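Isoprenyl transferase (Helicobacter pylori, PDB 2D2R) catalyses the condensation of isopentenyl diphosphate with an allylic pyrophosphate, a magnesium-dependent prenyl transfer that builds undecaprenyl diphosphate. Local coordinates at residues Phe82-Leu87 with Lys116-Thr121; Ile108-Gly113 with Leu149-Lys154; Asn172-Arg177 with Leu202-Ser207. All coordinates share one frame; numbering follows the deposited sequence.

Contact 1: Phe82-Leu87 with Lys116-Thr121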
loop_
_atom_site.group_PDB
_atom_site.type_symbol
_atom_site.label_atom_id
_atom_site.label_comp_id
_atom_site.label_asym_id
_atom_site.label_seq_id
_atom_site.Cartn_x
_atom_site.Cartn_y
_atom_site.Cartn_z
ATOM N N PHE A 82 1.365 -24.265 -18.792
ATOM C CA PHE A 82 2.743 -24.701 -18.573
ATOM C C PHE A 82 3.358 -24.174 -17.255
ATOM O O PHE A 82 4.049 -24.911 -16.538
ATOM C CB PHE A 82 3.610 -24.307 -19.787
ATOM C CG PHE A 82 5.084 -24.377 -19.522
ATOM C CD1 PHE A 82 5.821 -23.203 -19.334
ATOM C CD2 PHE A 82 5.720 -25.618 -19.380
ATOM C CE1 PHE A 82 7.171 -23.263 -19.001
ATOM C CE2 PHE A 82 7.072 -25.698 -19.047
ATOM C CZ PHE A 82 7.803 -24.515 -18.854
ATOM N N LEU A 83 3.097 -22.904 -16.958
ATOM C CA LEU A 83 3.578 -22.264 -15.747
ATOM C C LEU A 83 3.029 -23.017 -14.544
ATOM O O LEU A 83 3.714 -23.243 -13.554
ATOM C CB LEU A 83 3.066 -20.840 -15.697
ATOM C CG LEU A 83 3.596 -20.053 -14.507
ATOM C CD1 LEU A 83 4.965 -19.468 -14.894
ATOM C CD2 LEU A 83 2.605 -18.955 -14.125
ATOM N N MET A 84 1.761 -23.380 -14.642
ATOM C CA MET A 84 1.082 -24.112 -13.582
ATOM C C MET A 84 1.589 -25.554 -13.457
ATOM O O MET A 84 1.345 -26.220 -12.455
ATOM C CB MET A 84 -0.421 -24.123 -13.842
ATOM C CG MET A 84 -1.060 -22.752 -13.918
ATOM S SD MET A 84 -2.831 -23.007 -14.066
ATOM C CE MET A 84 -3.014 -24.207 -12.753
ATOM N N LYS A 85 2.263 -26.035 -14.500
ATOM C CA LYS A 85 2.841 -27.383 -14.500
ATOM C C LYS A 85 4.079 -27.306 -13.640
ATOM O O LYS A 85 4.289 -28.111 -12.723
ATOM C CB LYS A 85 3.247 -27.795 -15.922
ATOM C CG LYS A 85 4.044 -29.105 -16.019
ATOM C CD LYS A 85 3.232 -30.204 -16.754
ATOM C CE LYS A 85 4.139 -31.304 -17.406
ATOM N NZ LYS A 85 4.989 -32.150 -16.487
ATOM N N MET A 86 4.884 -26.299 -13.954
ATOM C CA MET A 86 6.127 -26.059 -13.263
ATOM C C MET A 86 5.876 -25.710 -11.815
ATOM O O MET A 86 6.667 -26.053 -10.947
ATOM C CB MET A 86 6.892 -24.935 -13.964
ATOM C CG MET A 86 7.240 -25.270 -15.416
ATOM S SD MET A 86 8.056 -26.935 -15.623
ATOM C CE MET A 86 9.831 -26.543 -15.324
ATOM N N LEU A 87 4.773 -25.025 -11.544
ATOM C CA LEU A 87 4.478 -24.670 -10.161
ATOM C C LEU A 87 4.307 -25.928 -9.327
ATOM O O LEU A 87 4.963 -26.109 -8.299
ATOM C CB LEU A 87 3.198 -23.857 -10.080
ATOM C CG LEU A 87 3.339 -22.549 -9.319
ATOM C CD1 LEU A 87 1.954 -21.879 -9.171
ATOM C CD2 LEU A 87 3.974 -22.813 -7.972
ATOM N N LYS A 116 -7.137 -28.122 -11.806
ATOM C CA LYS A 116 -7.524 -28.964 -10.668
ATOM C C LYS A 116 -6.302 -29.643 -10.072
ATOM O O LYS A 116 -6.212 -29.836 -8.857
ATOM C CB LYS A 116 -8.537 -30.044 -11.102
ATOM C CG LYS A 116 -9.891 -29.489 -11.470
ATOM C CD LYS A 116 -10.393 -28.541 -10.353
ATOM C CE LYS A 116 -11.727 -27.858 -10.703
ATOM N NZ LYS A 116 -11.645 -26.983 -11.910
ATOM N N GLU A 117 -5.352 -29.999 -10.930
ATOM C CA GLU A 117 -4.174 -30.687 -10.452
ATOM C C GLU A 117 -3.341 -29.772 -9.547
ATOM O O GLU A 117 -2.889 -30.189 -8.474
ATOM C CB GLU A 117 -3.362 -31.190 -11.648
ATOM C CG GLU A 117 -2.009 -31.810 -11.314
ATOM C CD GLU A 117 -2.086 -33.044 -10.412
ATOM O OE1 GLU A 117 -2.850 -33.982 -10.735
ATOM O OE2 GLU A 117 -1.361 -33.084 -9.380
ATOM N N LEU A 118 -3.144 -28.525 -9.966
ATOM C CA LEU A 118 -2.350 -27.599 -9.162
ATOM C C LEU A 118 -3.097 -27.254 -7.886
ATOM O O LEU A 118 -2.531 -27.316 -6.795
ATOM C CB LEU A 118 -2.067 -26.329 -9.940
ATOM C CG LEU A 118 -1.347 -25.244 -9.125
ATOM C CD1 LEU A 118 -0.034 -25.790 -8.540
ATOM C CD2 LEU A 118 -1.090 -24.050 -10.036
ATOM N N ARG A 119 -4.376 -26.919 -8.027
ATOM C CA ARG A 119 -5.213 -26.567 -6.875
ATOM C C ARG A 119 -5.220 -27.746 -5.908
ATOM O O ARG A 119 -5.257 -27.594 -4.688
ATOM C CB ARG A 119 -6.617 -26.229 -7.363
ATOM C CG ARG A 119 -7.486 -25.525 -6.363
ATOM C CD ARG A 119 -8.594 -24.780 -7.094
ATOM N NE ARG A 119 -8.980 -25.488 -8.309
ATOM C CZ ARG A 119 -9.672 -24.950 -9.303
ATOM N NH1 ARG A 119 -10.074 -23.679 -9.237
ATOM N NH2 ARG A 119 -9.934 -25.675 -10.376
ATOM N N ASP A 120 -5.117 -28.934 -6.479
ATOM C CA ASP A 120 -5.087 -30.173 -5.707
ATOM C C ASP A 120 -3.774 -30.292 -4.918
ATOM O O ASP A 120 -3.776 -30.601 -3.711
ATOM C CB ASP A 120 -5.253 -31.374 -6.663
ATOM C CG ASP A 120 -5.683 -32.627 -5.945
ATOM O OD1 ASP A 120 -4.851 -33.214 -5.212
ATOM O OD2 ASP A 120 -6.856 -33.028 -6.102
ATOM N N THR A 121 -2.651 -30.043 -5.576
ATOM C CA THR A 121 -1.394 -30.141 -4.871
ATOM C C THR A 121 -1.281 -29.015 -3.875
ATOM O O THR A 121 -0.721 -29.183 -2.787
ATOM C CB THR A 121 -0.233 -30.065 -5.821
ATOM O OG1 THR A 121 -0.315 -31.177 -6.726
ATOM C CG2 THR A 121 1.085 -30.087 -5.064
#

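Contact 2: Ile108-Gly113 with Leu149-Lys154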
loop_
_atom_site.group_PDB
_atom_site.type_symbol
_atom_site.label_atom_id
_atom_site.label_comp_id
_atom_site.label_asym_id
_atom_site.label_seq_id
_atom_site.Cartn_x
_atom_site.Cartn_y
_atom_site.Cartn_z
ATOM N N ILE A 108 -2.048 -17.910 -1.169
ATOM C CA ILE A 108 -3.027 -16.846 -1.250
ATOM C C ILE A 108 -3.060 -16.406 -2.696
ATOM O O ILE A 108 -2.086 -16.540 -3.437
ATOM C CB ILE A 108 -2.711 -15.636 -0.290
ATOM C CG1 ILE A 108 -1.390 -14.947 -0.627
ATOM C CG2 ILE A 108 -2.706 -16.141 1.154
ATOM C CD1 ILE A 108 -1.079 -13.740 0.314
ATOM N N GLY A 109 -4.209 -15.927 -3.122
ATOM C CA GLY A 109 -4.355 -15.526 -4.495
ATOM C C GLY A 109 -5.634 -16.167 -4.952
ATOM O O GLY A 109 -6.301 -16.845 -4.164
ATOM N N ASP A 110 -5.985 -15.945 -6.205
ATOM C CA ASP A 110 -7.178 -16.516 -6.798
ATOM C C ASP A 110 -6.895 -17.956 -7.305
ATOM O O ASP A 110 -6.595 -18.136 -8.492
ATOM C CB ASP A 110 -7.567 -15.665 -7.984
ATOM C CG ASP A 110 -8.934 -15.989 -8.516
ATOM O OD1 ASP A 110 -9.561 -17.002 -8.094
ATOM O OD2 ASP A 110 -9.366 -15.209 -9.388
ATOM N N LEU A 111 -7.012 -18.940 -6.422
ATOM C CA LEU A 111 -6.738 -20.331 -6.776
ATOM C C LEU A 111 -7.766 -20.959 -7.720
ATOM O O LEU A 111 -7.501 -21.992 -8.333
ATOM C CB LEU A 111 -6.620 -21.158 -5.505
ATOM C CG LEU A 111 -5.764 -20.441 -4.453
ATOM C CD1 LEU A 111 -5.414 -21.423 -3.313
ATOM C CD2 LEU A 111 -4.477 -19.877 -5.093
ATOM N N GLU A 112 -8.927 -20.315 -7.823
ATOM C CA GLU A 112 -10.016 -20.750 -8.685
ATOM C C GLU A 112 -9.551 -20.752 -10.139
ATOM O O GLU A 112 -10.067 -21.479 -10.977
ATOM C CB GLU A 112 -11.201 -19.798 -8.516
ATOM C CG GLU A 112 -12.477 -20.237 -9.228
ATOM C CD GLU A 112 -13.675 -19.360 -8.889
ATOM O OE1 GLU A 112 -13.845 -18.289 -9.527
ATOM O OE2 GLU A 112 -14.439 -19.746 -7.970
ATOM N N GLY A 113 -8.571 -19.923 -10.438
ATOM C CA GLY A 113 -8.077 -19.891 -11.793
ATOM C C GLY A 113 -6.979 -20.913 -12.037
ATOM O O GLY A 113 -6.182 -20.740 -12.961
ATOM N N LEU A 149 -9.477 -8.352 -2.203
ATOM C CA LEU A 149 -10.520 -7.603 -1.526
ATOM C C LEU A 149 -11.875 -7.815 -2.182
ATOM O O LEU A 149 -12.926 -7.848 -1.495
ATOM C CB LEU A 149 -10.153 -6.107 -1.477
ATOM C CG LEU A 149 -9.090 -5.852 -0.386
ATOM C CD1 LEU A 149 -8.289 -4.536 -0.672
ATOM C CD2 LEU A 149 -9.811 -5.784 1.009
ATOM N N SER A 150 -11.875 -7.950 -3.511
ATOM C CA SER A 150 -13.107 -8.181 -4.245
ATOM C C SER A 150 -13.688 -9.515 -3.833
ATOM O O SER A 150 -14.881 -9.644 -3.713
ATOM C CB SER A 150 -12.831 -8.247 -5.754
ATOM O OG SER A 150 -12.431 -6.972 -6.209
ATOM N N ARG A 151 -12.834 -10.526 -3.680
ATOM C CA ARG A 151 -13.313 -11.854 -3.293
ATOM C C ARG A 151 -13.768 -11.822 -1.840
ATOM O O ARG A 151 -14.716 -12.528 -1.467
ATOM C CB ARG A 151 -12.214 -12.908 -3.515
ATOM C CG ARG A 151 -11.976 -13.171 -5.003
ATOM C CD ARG A 151 -10.946 -14.336 -5.248
ATOM N NE ARG A 151 -9.543 -13.957 -5.009
ATOM C CZ ARG A 151 -8.837 -14.274 -3.920
ATOM N NH1 ARG A 151 -9.395 -14.978 -2.963
ATOM N NH2 ARG A 151 -7.566 -13.866 -3.763
ATOM N N ALA A 152 -13.139 -10.974 -1.024
ATOM C CA ALA A 152 -13.544 -10.881 0.381
ATOM C C ALA A 152 -14.953 -10.320 0.410
ATOM O O ALA A 152 -15.797 -10.762 1.200
ATOM C CB ALA A 152 -12.600 -9.973 1.133
ATOM N N PHE A 153 -15.217 -9.363 -0.474
ATOM C CA PHE A 153 -16.537 -8.720 -0.517
ATOM C C PHE A 153 -17.622 -9.690 -0.963
ATOM O O PHE A 153 -18.756 -9.669 -0.453
ATOM C CB PHE A 153 -16.566 -7.531 -1.476
ATOM C CG PHE A 153 -17.963 -7.047 -1.767
ATOM C CD1 PHE A 153 -18.618 -6.155 -0.890
ATOM C CD2 PHE A 153 -18.652 -7.509 -2.885
ATOM C CE1 PHE A 153 -19.956 -5.733 -1.140
ATOM C CE2 PHE A 153 -19.980 -7.103 -3.152
ATOM C CZ PHE A 153 -20.647 -6.207 -2.278
ATOM N N LYS A 154 -17.265 -10.484 -1.969
ATOM C CA LYS A 154 -18.171 -11.488 -2.544
ATOM C C LYS A 154 -18.462 -12.504 -1.455
ATOM O O LYS A 154 -19.571 -13.062 -1.378
ATOM C CB LYS A 154 -17.500 -12.151 -3.752
ATOM C CG LYS A 154 -18.349 -13.193 -4.493
ATOM C CD LYS A 154 -17.717 -13.542 -5.883
ATOM C CE LYS A 154 -16.276 -14.009 -5.739
ATOM N NZ LYS A 154 -15.403 -13.766 -6.984
#

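Contact 3: Asn172-Arg177 with Leu202-Ser207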
loop_
_atom_site.group_PDB
_atom_site.type_symbol
_atom_site.label_atom_id
_atom_site.label_comp_id
_atom_site.label_asym_id
_atom_site.label_seq_id
_atom_site.Cartn_x
_atom_site.Cartn_y
_atom_site.Cartn_z
ATOM N N ASN A 172 -13.074 -5.453 10.771
ATOM C CA ASN A 172 -12.742 -6.736 11.299
ATOM C C ASN A 172 -13.355 -7.799 10.390
ATOM O O ASN A 172 -12.743 -8.869 10.167
ATOM C CB ASN A 172 -13.310 -6.867 12.783
ATOM C CG ASN A 172 -13.033 -8.272 13.421
ATOM O OD1 ASN A 172 -11.991 -8.519 14.109
ATOM N ND2 ASN A 172 -13.970 -9.219 13.235
ATOM N N GLU A 173 -14.556 -7.554 9.869
ATOM C CA GLU A 173 -15.182 -8.576 9.032
ATOM C C GLU A 173 -14.421 -8.793 7.721
ATOM O O GLU A 173 -14.348 -9.901 7.208
ATOM C CB GLU A 173 -16.639 -8.255 8.704
ATOM C CG GLU A 173 -17.590 -8.148 9.946
ATOM C CD GLU A 173 -17.696 -9.439 10.758
ATOM O OE1 GLU A 173 -17.643 -10.545 10.137
ATOM O OE2 GLU A 173 -17.849 -9.339 12.006
ATOM N N ILE A 174 -13.837 -7.732 7.200
ATOM C CA ILE A 174 -13.110 -7.879 5.941
ATOM C C ILE A 174 -11.839 -8.600 6.244
ATOM O O ILE A 174 -11.487 -9.571 5.577
ATOM C CB ILE A 174 -12.820 -6.509 5.335
ATOM C CG1 ILE A 174 -14.123 -5.880 4.865
ATOM C CG2 ILE A 174 -11.803 -6.622 4.182
ATOM C CD1 ILE A 174 -14.004 -4.348 4.426
ATOM N N SER A 175 -11.171 -8.188 7.312
ATOM C CA SER A 175 -9.903 -8.783 7.680
ATOM C C SER A 175 -10.002 -10.298 7.789
ATOM O O SER A 175 -9.144 -11.056 7.375
ATOM C CB SER A 175 -9.504 -8.184 9.005
ATOM O OG SER A 175 -8.339 -8.764 9.480
ATOM N N ASN A 176 -11.136 -10.733 8.296
ATOM C CA ASN A 176 -11.312 -12.172 8.528
ATOM C C ASN A 176 -11.844 -12.971 7.357
ATOM O O ASN A 176 -11.995 -14.189 7.451
ATOM C CB ASN A 176 -12.033 -12.234 9.907
ATOM C CG ASN A 176 -11.036 -11.808 11.021
ATOM O OD1 ASN A 176 -11.018 -10.623 11.643
ATOM N ND2 ASN A 176 -10.053 -12.705 11.228
ATOM N N ARG A 177 -12.051 -12.301 6.213
ATOM C CA ARG A 177 -12.472 -12.983 4.992
ATOM C C ARG A 177 -11.359 -12.886 3.921
ATOM O O ARG A 177 -11.548 -13.435 2.818
ATOM C CB ARG A 177 -13.726 -12.382 4.352
ATOM C CG ARG A 177 -15.003 -12.338 5.145
ATOM C CD ARG A 177 -15.433 -13.739 5.590
ATOM N NE ARG A 177 -16.630 -13.667 6.447
ATOM C CZ ARG A 177 -17.875 -13.837 6.025
ATOM N NH1 ARG A 177 -18.128 -14.104 4.740
ATOM N NH2 ARG A 177 -18.879 -13.711 6.896
ATOM N N LEU A 202 -0.671 -7.068 -1.059
ATOM C CA LEU A 202 -0.959 -6.950 0.373
ATOM C C LEU A 202 -1.187 -5.488 0.772
ATOM O O LEU A 202 -0.644 -5.023 1.766
ATOM C CB LEU A 202 0.225 -7.507 1.187
ATOM C CG LEU A 202 0.544 -9.013 0.975
ATOM C CD1 LEU A 202 1.738 -9.455 1.903
ATOM C CD2 LEU A 202 -0.695 -9.779 1.289
ATOM N N LEU A 203 -2.032 -4.799 0.029
ATOM C CA LEU A 203 -2.288 -3.362 0.304
ATOM C C LEU A 203 -2.924 -3.176 1.693
ATOM O O LEU A 203 -2.470 -2.389 2.526
ATOM C CB LEU A 203 -3.164 -2.811 -0.797
ATOM C CG LEU A 203 -2.598 -2.944 -2.227
ATOM C CD1 LEU A 203 -3.631 -2.481 -3.303
ATOM C CD2 LEU A 203 -1.405 -2.057 -2.344
ATOM N N TRP A 204 -3.950 -3.960 1.958
ATOM C CA TRP A 204 -4.646 -3.902 3.223
ATOM C C TRP A 204 -3.767 -4.328 4.365
ATOM O O TRP A 204 -3.705 -3.635 5.367
ATOM C CB TRP A 204 -5.889 -4.784 3.150
ATOM C CG TRP A 204 -6.679 -4.872 4.442
ATOM C CD1 TRP A 204 -6.354 -5.607 5.591
ATOM C CD2 TRP A 204 -7.951 -4.293 4.694
ATOM N NE1 TRP A 204 -7.365 -5.497 6.510
ATOM C CE2 TRP A 204 -8.358 -4.710 5.980
ATOM C CE3 TRP A 204 -8.805 -3.463 3.944
ATOM C CZ2 TRP A 204 -9.579 -4.320 6.536
ATOM C CZ3 TRP A 204 -9.999 -3.084 4.485
ATOM C CH2 TRP A 204 -10.386 -3.512 5.776
ATOM N N GLN A 205 -3.056 -5.442 4.200
ATOM C CA GLN A 205 -2.244 -5.983 5.277
ATOM C C GLN A 205 -0.982 -5.220 5.610
ATOM O O GLN A 205 -0.445 -5.398 6.656
ATOM C CB GLN A 205 -1.873 -7.473 4.984
ATOM C CG GLN A 205 -3.153 -8.308 4.699
ATOM C CD GLN A 205 -3.645 -8.348 3.229
ATOM O OE1 GLN A 205 -3.419 -7.421 2.439
ATOM N NE2 GLN A 205 -4.399 -9.440 2.873
ATOM N N SER A 206 -0.529 -4.375 4.692
ATOM C CA SER A 206 0.693 -3.608 4.883
ATOM C C SER A 206 0.340 -2.134 5.202
ATOM O O SER A 206 1.193 -1.292 5.041
ATOM C CB SER A 206 1.528 -3.677 3.576
ATOM O OG SER A 206 1.716 -5.049 3.142
ATOM N N SER A 207 -0.874 -1.840 5.672
ATOM C CA SER A 207 -1.252 -0.433 5.903
ATOM C C SER A 207 -0.285 0.316 6.823
ATOM O O SER A 207 -0.155 1.560 6.741
ATOM C CB SER A 207 -2.668 -0.340 6.492
ATOM O OG SER A 207 -2.687 -1.024 7.743
#

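Contact 1: Phe82-Leu87 with Lys116-Thr121
Leu118 points its side chain at helix 80-100 and receives two apolar partners there, Met84 and Leu87, one turn apart. The Met84 chain crosses that of Leu118 at about a right angle and touches it mainly with its end methyl. CE of Met84 stands 3.3 Å from CD2 of Leu118, tighter than normal van der Waals contact, and 3.6 Å from CB of Leu118. The Met84 torsions account for this approach: CG lies beside the backbone N, the chain runs straight through chi2, and a bend at chi3 (47°) swings CE over to the leucine, although the first bond of the side chain does not aim there. The two helices flank strand 104-108 in the chain, and helix 116-129 is the connection of a beta-alpha-beta crossover from that outermost strand to its parallel neighbour 136-140. Leu87 meets the same leucine at a slant. Its CD1 is 3.8 Å from Leu118 CD2, while its CB reaches the other branch, Leu118 CD1, at 4.1 Å. Leu118 CD2 therefore touches both partners. The backbones come closest at Met84 and Leu118, with their CA atoms 6.6 Å apart. Phe114 and Ser115 also pack on Met84, and Leu141 on Leu87. Nearer the surface, Glu117 forms a salt bridge through OE2 with NZ of Lys88 on helix 80-100.

Contact 2: Ile108-Gly113 with Leu149-Lys154
Arg151 reaches from helix 145-158 across the turn at Gly109 and Asp110 and lays its guanidinium face against their shared peptide. CB already heads for the loop, and CG continues that course, set opposite the carbonyl carbon and beside the backbone N (chi1 -71°). CD is the first atom to come alongside Asp110, 4.1 Å from its OD1. A bend at chi3 (-76°) then turns the guanidinium group across the loop. NE passes 3.9 Å from CA of Asp110, which sits over one face of the group, offset toward its rim. CZ lies 3.6 Å from Gly109 O. NH2 is closest of all, 3.2 Å from Gly109 C; it is also 3.3 Å from Gly109 O, but the angle there is too poor for a hydrogen bond. The carboxylate of Asp110 is turned only 23° from the guanidinium plane, yet OD1 stays 4.3 Å from NE and well out of that plane, so any attraction would be one of charge alone, since no N-H points at the oxygen. The strongest polar partner of Arg151 is Asp179, whose OD1 forms a salt bridge with NH2 and also accepts the backbone N-H of Gly109; one oxygen thus links the arginine to the loop. Asp110 itself is the centre of an inverse gamma turn, closed by a weak bond from Leu111 N to Gly109 O. The loop leaves strand 104-108, the outermost strand of the parallel sheet within this chain, and leads into helix 116-129. Helix 145-158 lies beside it and also meets the second subunit, where Phe153 makes an edge-to-face pair with Phe153 of that chain.

Contact 3: Asn172-Arg177 with Leu202-Ser207
Ile174 sets its CG2 methyl over one face of the Trp204 indole, a CH-pi contact with the six-membered ring. CG2 is 3.9 Å from the centroid of that ring and 17° off its normal, over the face but offset toward the CH2 rim. The geometry follows from both first torsions: the CG2 branch of Ile174 and CG of Trp204 each lie opposite their own backbone N (chi1 of Trp204 177°), and the two side chains cross at about a right angle. In apolar packing, the same methyl comes nearest CH2 of Trp204, at 3.8 Å; CB and CD1 of Ile174 approach that corner of the ring from beyond its rim. Ser175 adds a looser touch, its CB lying obliquely 4.2 Å from NE1 of the indole. The hydrogen bonds lie within the tryptophan's own loop. Leu202 O accepts both Ser206 N and, at 2.7 Å, Ser206 OG, which approach from opposite faces of its carbonyl plane, and residues Trp204 to Ser207 form a type I beta turn. The ring also takes part in a cation-pi interaction with Lys146 of the second subunit, so this contact belongs to the homodimer interface. Ile174 sits on the short helix 171-175, against Leu149 and Leu156 of helix 145-158 and Phe153 of the second subunit; Trp204 reaches it from the loop between strands 188-191 and 210-213.

Overall arrangement
Contact 2 is the middle member of the set. Its centre is about 18 Å from that of contact 1 and about 13 Å from that of contact 3, whereas the centres of contacts 1 and 3 are about 27 Å apart, their nearest atoms about 15 Å. Between contacts 1 and 2, Arg119 NH1 comes 2.8 Å from Glu112 O. Toward contact 3, Leu149 CD2 packs 3.8 Å from Ile174 CG2, and contacts 2 and 3 both touch the second subunit. Contact 2 lies away from the active-site and substrate-binding residues, most of them inferred from relatives; the side chains of Leu87 and Trp204 are each about 10 Å from those of probable substrate-binding residues, His41 and Leu198 respectively.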